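PDB 3S2R: AT5g51720/MIO24_14 from Arabidopsis thaliana, which carries one [2Fe-2S] cluster in each subunit of a homodimer, acts as an iron-sulfur transfer protein and serves iron metabolism and reactive oxygen homeostasis in plants. Local coordinates for residues V32-V37 / T56-D61; K66-K69 / N74-P77. The protein carries 1 engineered substitution. All blocks are in the same frame, centred on the assembly; numbering follows the deposited sequence.

How the contacts relate
Two ways of building around one metal cluster occur in this subunit. Contact 1 is the more open: the strand 32-37 meets the loop 56-61 through van der Waals contacts, a carboxylate and a valine methyl against phenyl and proline, no hydrogen bond crosses, and its charged residue answers to arginines outside. Contact 2 is buried and polar, an asparagine of helix 63-71 being hydrogen-bonded to the backbone of 74-77. Their centres lie about 17 Å apart, on opposite sides of the chain's centre, yet both reach the [2Fe-2S] cluster and meet where CB of C60 packs on CB of P77 at 3.8 Å. Contact 1 supplies a ligand, contact 2 pocket wall; both touch the second subunit.

Contact 1 (V32-V37 / T56-D61); sequences VVDSVV and TFPLCD. With FES (Fe2/s2 (inorganic) cluster), chain D.
V32 and D34 of the strand 32-37 pack on F57 and P58 in a small, partly buried side-chain contact between a strand at the dimer interface and the loop leading to helix 63-71. No hydrogen bond joins them. The carboxylate of D34 points at the place where F57 and P58 meet and crosses both obliquely: its OD2 is 3.5 Å from CE1 of F57 and 3.7 Å from CB of P58, while its CG faces CB and CG of the proline. Carboxylate and phenyl planes are inclined by 65°. D34 is drawn in two further directions, OD1 to a salt bridge with R26 and OD2 to one with R50 of the second subunit, so these arginines probably balance its charge, while the loop meets it with carbon. CG1 of V32 approaches the same CE1 at 4.2 Å.

The phenyl ring reaches the strand because CG of F57 is anti to the backbone N (chi1 -169°). A cis peptide bond links F57 to P58, and CB of the proline lies above one face of the ring, offset toward its rim. Beyond the turn, SG of C60 binds iron FE2 at 2.3 Å, as does the engineered C64. The strand pairs in a parallel ladder with the second subunit, an intersubunit beta structure characteristic, with the cluster-binding CDGSH motif (last position here C64), of the dimeric NEET fold.

Contact 2 (K66-K69 / N74-P77); sequences KHNK and NVGP. With FES (Fe2/s2 (inorganic) cluster), chain D.
The carboxamide of N68 makes two hydrogen bonds to the backbone of V75, using both its acceptor and its donor. ND2 gives the straighter one to the carbonyl O of V75, 2.8 Å with an angle of 164° at the hydrogen; it lies in the carbonyl plane and uses a lone pair, and the acceptor is close to the plane of the asparagine amide. V75 N donates to OD1 of N68 at 3.0 Å, tilted from the plane of the N68 side-chain carbonyl and more bent, at 145°. Two bonds to one residue fix the rotation of the amide and hold the loop against the helix. K31 of the second subunit also donates to the carbonyl O of V75, so this acceptor is shared across the interface.

In this CDGSH domain helix 63-71 begins at the cluster, its residue C64, engineered here, being a ligand, and the chain returns beside it through 74-77, where G76 and P77 line the [2Fe-2S] pocket. P77 N lies 3.7 Å from the bridging sulfide S2, while G76 O accepts a hydrogen bond from NE of R50 of the same chain.

Beside the amide, a valine methyl does the packing. CG2 of V75, between the backbone N and carbonyl carbon, meets CD2 of H67 at 3.7 Å, the side chains crossing at about a right angle; the same methyl is 3.4 Å from OD1 of N68. The imidazole is tethered through NE2 to D73. CB of N74 points away from the helix, and its OD1 accepts hydrogen bonds from N22 and K27 of the second subunit.

Contact 1 (V32-V37 / T56-D61)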
ATOM      1  N   VAL B  32      -8.284  -0.108  -6.085  1.00 12.70           N
ATOM      2  CA  VAL B  32      -7.044   0.462  -6.616  1.00 12.23           C
ATOM      3  C   VAL B  32      -5.955  -0.621  -6.614  1.00 11.45           C
ATOM      4  O   VAL B  32      -5.412  -0.966  -5.578  1.00 12.29           O
ATOM      5  CB  VAL B  32      -6.594   1.690  -5.836  1.00 11.87           C
ATOM      6  CG1 VAL B  32      -5.329   2.237  -6.434  1.00 12.89           C
ATOM      7  CG2 VAL B  32      -7.677   2.769  -5.892  1.00 13.29           C
ATOM      8  N   VAL B  33      -5.636  -1.081  -7.815  1.00 11.40           N
ATOM      9  CA  VAL B  33      -4.636  -2.100  -8.050  1.00 13.36           C
ATOM     10  C   VAL B  33      -3.701  -1.458  -9.062  1.00 13.38           C
ATOM     11  O   VAL B  33      -4.119  -0.709  -9.956  1.00 16.75           O
ATOM     12  CB  VAL B  33      -5.334  -3.355  -8.556  1.00 13.98           C
ATOM     13  CG1 VAL B  33      -4.368  -4.396  -9.002  1.00 15.25           C
ATOM     14  CG2 VAL B  33      -6.249  -3.915  -7.496  1.00 17.10           C
ATOM     15  N   ASP B  34      -2.426  -1.670  -8.853  1.00 12.63           N
ATOM     16  CA  ASP B  34      -1.416  -1.229  -9.790  1.00 12.68           C
ATOM     17  C   ASP B  34      -0.608  -2.436 -10.158  1.00 12.80           C
ATOM     18  O   ASP B  34      -0.370  -3.296  -9.332  1.00 15.07           O
ATOM     19  CB  ASP B  34      -0.552  -0.142  -9.162  1.00 12.92           C
ATOM     20  CG  ASP B  34      -1.329   1.099  -8.911  1.00 12.34           C
ATOM     21  OD1 ASP B  34      -1.648   1.791  -9.914  1.00 15.54           O
ATOM     22  OD2 ASP B  34      -1.640   1.414  -7.742  1.00 12.75           O
ATOM     23  N   SER B  35      -0.169  -2.463 -11.391  1.00 13.78           N
ATOM     24  CA  SER B  35       0.621  -3.550 -11.929  1.00 14.60           C
ATOM     25  C   SER B  35       1.978  -3.053 -12.370  1.00 13.72           C
ATOM     26  O   SER B  35       2.106  -1.960 -12.933  1.00 15.89           O
ATOM     27  CB  SER B  35      -0.092  -4.129 -13.132  1.00 17.58           C
ATOM     28  OG  SER B  35      -1.270  -4.781 -12.731  1.00 21.32           O
ATOM     29  N   VAL B  36       2.984  -3.880 -12.184  1.00 12.47           N
ATOM     30  CA  VAL B  36       4.321  -3.592 -12.614  1.00 12.29           C
ATOM     31  C   VAL B  36       4.773  -4.806 -13.396  1.00 10.55           C
ATOM     32  O   VAL B  36       4.878  -5.883 -12.836  1.00 11.14           O
ATOM     33  CB  VAL B  36       5.305  -3.298 -11.421  1.00 13.62           C
ATOM     34  CG1 VAL B  36       6.757  -3.100 -11.911  1.00 15.61           C
ATOM     35  CG2 VAL B  36       4.831  -2.098 -10.634  1.00 16.48           C
ATOM     36  N   VAL B  37       5.125  -4.622 -14.659  1.00 11.93           N
ATOM     37  CA  VAL B  37       5.798  -5.693 -15.380  1.00 11.46           C
ATOM     38  C   VAL B  37       7.264  -5.534 -14.966  1.00 10.33           C
ATOM     39  O   VAL B  37       7.864  -4.499 -15.196  1.00 12.18           O
ATOM     40  CB  VAL B  37       5.576  -5.597 -16.912  1.00 12.60           C
ATOM     41  CG1 VAL B  37       6.466  -6.585 -17.681  1.00 12.84           C
ATOM     42  CG2 VAL B  37       4.104  -5.861 -17.229  1.00 15.55           C
ATOM     43  N   THR B  56       3.280  10.732  -5.452  1.00 13.57           N
ATOM     44  CA  THR B  56       3.672  10.047  -6.708  1.00 13.03           C
ATOM     45  C   THR B  56       3.141   8.602  -6.734  1.00 12.82           C
ATOM     46  O   THR B  56       3.658   7.753  -7.465  1.00 12.60           O
ATOM     47  CB  THR B  56       5.198  10.040  -6.932  1.00 13.98           C
ATOM     48  OG1 THR B  56       5.819   9.444  -5.798  1.00 13.69           O
ATOM     49  CG2 THR B  56       5.695  11.471  -7.095  1.00 14.54           C
ATOM     50  N   PHE B  57       2.103   8.356  -5.936  1.00 11.84           N
ATOM     51  CA  PHE B  57       1.517   7.027  -5.830  1.00 11.83           C
ATOM     52  C   PHE B  57       1.293   6.470  -7.256  1.00 11.37           C
ATOM     53  O   PHE B  57       0.767   7.176  -8.111  1.00 12.91           O
ATOM     54  CB  PHE B  57       0.193   7.101  -5.066  1.00 11.20           C
ATOM     55  CG  PHE B  57      -0.336   5.757  -4.686  1.00 12.03           C
ATOM     56  CD1 PHE B  57      -1.193   5.050  -5.540  1.00 12.16           C
ATOM     57  CD2 PHE B  57       0.001   5.208  -3.453  1.00 13.05           C
ATOM     58  CE1 PHE B  57      -1.658   3.797  -5.201  1.00 14.24           C
ATOM     59  CE2 PHE B  57      -0.435   3.930  -3.112  1.00 11.93           C
ATOM     60  CZ  PHE B  57      -1.279   3.228  -3.960  1.00 13.79           C
ATOM     61  N   PRO B  58       1.673   5.202  -7.531  1.00 11.42           N
ATOM     62  CA  PRO B  58       2.050   4.125  -6.620  1.00 11.14           C
ATOM     63  C   PRO B  58       3.492   4.111  -6.109  1.00 10.74           C
ATOM     64  O   PRO B  58       3.852   3.196  -5.392  1.00 10.70           O
ATOM     65  CB  PRO B  58       1.737   2.865  -7.446  1.00 11.69           C
ATOM     66  CG  PRO B  58       2.011   3.270  -8.837  1.00 11.85           C
ATOM     67  CD  PRO B  58       1.463   4.685  -8.900  1.00 12.02           C
ATOM     68  N   LEU B  59       4.305   5.099  -6.463  1.00 10.70           N
ATOM     69  CA  LEU B  59       5.684   5.188  -5.965  1.00 11.26           C
ATOM     70  C   LEU B  59       5.708   5.828  -4.604  1.00 11.24           C
ATOM     71  O   LEU B  59       4.780   6.596  -4.253  1.00 12.42           O
ATOM     72  CB  LEU B  59       6.526   6.016  -6.921  1.00 12.09           C
ATOM     73  CG  LEU B  59       6.631   5.468  -8.337  1.00 14.22           C
ATOM     74  CD1 LEU B  59       7.316   6.508  -9.217  1.00 16.63           C
ATOM     75  CD2 LEU B  59       7.352   4.107  -8.398  1.00 16.08           C
ATOM     76  N   CYS B  60       6.731   5.496  -3.813  1.00 10.93           N
ATOM     77  CA  CYS B  60       6.975   6.122  -2.510  1.00 11.41           C
ATOM     78  C   CYS B  60       7.727   7.425  -2.671  1.00 12.37           C
ATOM     79  O   CYS B  60       8.771   7.449  -3.322  1.00 12.44           O
ATOM     80  CB  CYS B  60       7.806   5.138  -1.678  1.00 12.06           C
ATOM     81  SG  CYS B  60       8.413   5.797  -0.105  1.00 11.72           S
ATOM     82  N   ASP B  61       7.186   8.492  -2.090  1.00 11.75           N
ATOM     83  CA  ASP B  61       7.853   9.813  -2.115  1.00 12.38           C
ATOM     84  C   ASP B  61       8.292  10.245  -0.733  1.00 11.82           C
ATOM     85  O   ASP B  61       8.686  11.400  -0.575  1.00 13.87           O
ATOM     86  CB  ASP B  61       6.965  10.879  -2.799  1.00 12.60           C
ATOM     87  CG  ASP B  61       5.779  11.306  -1.958  1.00 11.11           C
ATOM     88  OD1 ASP B  61       5.536  10.705  -0.880  1.00 13.65           O
ATOM     89  OD2 ASP B  61       5.122  12.274  -2.408  1.00 15.17           O
TER
HETATM   90 FE1  FES D 500       3.885   5.729   0.972  1.00 15.67          FE
HETATM   91 FE2  FES D 500       6.588   5.899   1.288  1.00 15.61          FE
HETATM   92  S1  FES D 500       5.167   7.442   0.501  1.00 16.73           S
HETATM   93  S2  FES D 500       5.255   4.097   1.628  1.00 14.80           S

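Contact 2 (K66-K69 / N74-P77)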
ATOM      1  N   LYS B  66       6.109  11.215   7.090  0.50 14.60           N
ATOM      2  CA  LYS B  66       5.245  12.240   7.643  0.50 14.41           C
ATOM      3  C   LYS B  66       4.023  11.606   8.317  0.50 14.54           C
ATOM      4  O   LYS B  66       3.586  12.036   9.386  0.50 13.97           O
ATOM      5  CB  LYS B  66       4.826  13.199   6.523  0.50 14.91           C
ATOM      6  CG  LYS B  66       5.994  13.712   5.685  0.50 14.26           C
ATOM      7  CD  LYS B  66       5.536  14.684   4.630  0.50 15.07           C
ATOM      8  CE  LYS B  66       6.723  15.402   4.013  0.50 15.15           C
ATOM      9  NZ  LYS B  66       6.291  16.379   2.993  0.50 15.63           N
ATOM     10  N   HIS B  67       3.488  10.561   7.687  1.00 14.46           N
ATOM     11  CA  HIS B  67       2.343   9.820   8.240  1.00 14.25           C
ATOM     12  C   HIS B  67       2.658   9.114   9.559  1.00 14.67           C
ATOM     13  O   HIS B  67       1.867   9.179  10.511  1.00 14.07           O
ATOM     14  CB  HIS B  67       1.829   8.778   7.231  1.00 14.86           C
ATOM     15  CG  HIS B  67       0.924   7.765   7.858  1.00 13.45           C
ATOM     16  ND1 HIS B  67      -0.405   8.014   8.135  1.00 14.18           N
ATOM     17  CD2 HIS B  67       1.192   6.542   8.371  1.00 13.88           C
ATOM     18  CE1 HIS B  67      -0.920   6.976   8.762  1.00 13.72           C
ATOM     19  NE2 HIS B  67       0.027   6.067   8.914  1.00 14.38           N
ATOM     20  N   ASN B  68       3.804   8.435   9.594  1.00 14.58           N
ATOM     21  CA  ASN B  68       4.221   7.698  10.771  1.00 14.24           C
ATOM     22  C   ASN B  68       4.365   8.565  12.019  1.00 15.20           C
ATOM     23  O   ASN B  68       3.902   8.195  13.111  1.00 16.01           O
ATOM     24  CB  ASN B  68       5.533   6.978  10.492  1.00 13.37           C
ATOM     25  CG  ASN B  68       5.336   5.767   9.646  1.00 10.57           C
ATOM     26  OD1 ASN B  68       4.206   5.281   9.481  1.00 10.64           O
ATOM     27  ND2 ASN B  68       6.424   5.255   9.107  1.00 12.89           N
ATOM     28  N   LYS B  69       4.984   9.729  11.851  1.00 15.74           N
ATOM     29  CA  LYS B  69       5.249  10.580  12.999  1.00 15.66           C
ATOM     30  C   LYS B  69       3.969  11.208  13.523  1.00 16.77           C
ATOM     31  O   LYS B  69       3.769  11.334  14.744  1.00 17.30           O
ATOM     32  CB  LYS B  69       6.278  11.650  12.651  1.00 16.48           C
ATOM     33  CG  LYS B  69       6.910  12.278  13.914  1.00 16.78           C
ATOM     34  CD  LYS B  69       7.684  13.526  13.579  1.00 16.15           C
ATOM     35  CE  LYS B  69       8.351  14.067  14.808  1.00 14.23           C
ATOM     36  NZ  LYS B  69       8.851  15.434  14.520  1.00 16.34           N
ATOM     37  N   ASN B  74       4.004   2.836  11.673  1.00  9.90           N
ATOM     38  CA  ASN B  74       5.315   2.329  11.273  1.00  9.74           C
ATOM     39  C   ASN B  74       5.309   1.763   9.852  1.00  8.93           C
ATOM     40  O   ASN B  74       6.040   0.795   9.553  1.00  9.56           O
ATOM     41  CB  ASN B  74       5.799   1.273  12.259  1.00 10.31           C
ATOM     42  CG  ASN B  74       4.972   0.021  12.202  1.00  9.43           C
ATOM     43  OD1 ASN B  74       3.789   0.062  11.807  1.00 11.30           O
ATOM     44  ND2 ASN B  74       5.578  -1.121  12.532  1.00 11.46           N
ATOM     45  N   VAL B  75       4.560   2.376   8.935  1.00  8.72           N
ATOM     46  CA  VAL B  75       4.464   1.838   7.580  1.00  8.17           C
ATOM     47  C   VAL B  75       5.649   2.309   6.750  1.00  7.98           C
ATOM     48  O   VAL B  75       6.345   3.261   7.088  1.00 10.28           O
ATOM     49  CB  VAL B  75       3.140   2.190   6.864  1.00  8.44           C
ATOM     50  CG1 VAL B  75       1.960   1.546   7.601  1.00 10.66           C
ATOM     51  CG2 VAL B  75       2.969   3.681   6.763  1.00  9.77           C
ATOM     52  N   GLY B  76       5.926   1.587   5.684  1.00  7.24           N
ATOM     53  CA  GLY B  76       6.999   1.929   4.785  1.00  6.93           C
ATOM     54  C   GLY B  76       6.864   1.202   3.474  1.00  5.40           C
ATOM     55  O   GLY B  76       5.960   0.378   3.309  1.00  5.48           O
ATOM     56  N   PRO B  77       7.754   1.488   2.528  1.00  4.40           N
ATOM     57  CA  PRO B  77       7.551   1.048   1.165  1.00  4.22           C
ATOM     58  C   PRO B  77       8.039  -0.390   0.893  1.00  3.70           C
ATOM     59  O   PRO B  77       8.724  -1.032   1.715  1.00  4.41           O
ATOM     60  CB  PRO B  77       8.460   2.009   0.357  1.00  4.17           C
ATOM     61  CG  PRO B  77       9.535   2.408   1.317  1.00  4.06           C
ATOM     62  CD  PRO B  77       8.797   2.550   2.597  1.00  5.10           C
TER
HETATM   63 FE1  FES D 500       3.885   5.729   0.972  1.00 15.67          FE
HETATM   64 FE2  FES D 500       6.588   5.899   1.288  1.00 15.61          FE
HETATM   65  S1  FES D 500       5.167   7.442   0.501  1.00 16.73           S
HETATM   66  S2  FES D 500       5.255   4.097   1.628  1.00 14.80           S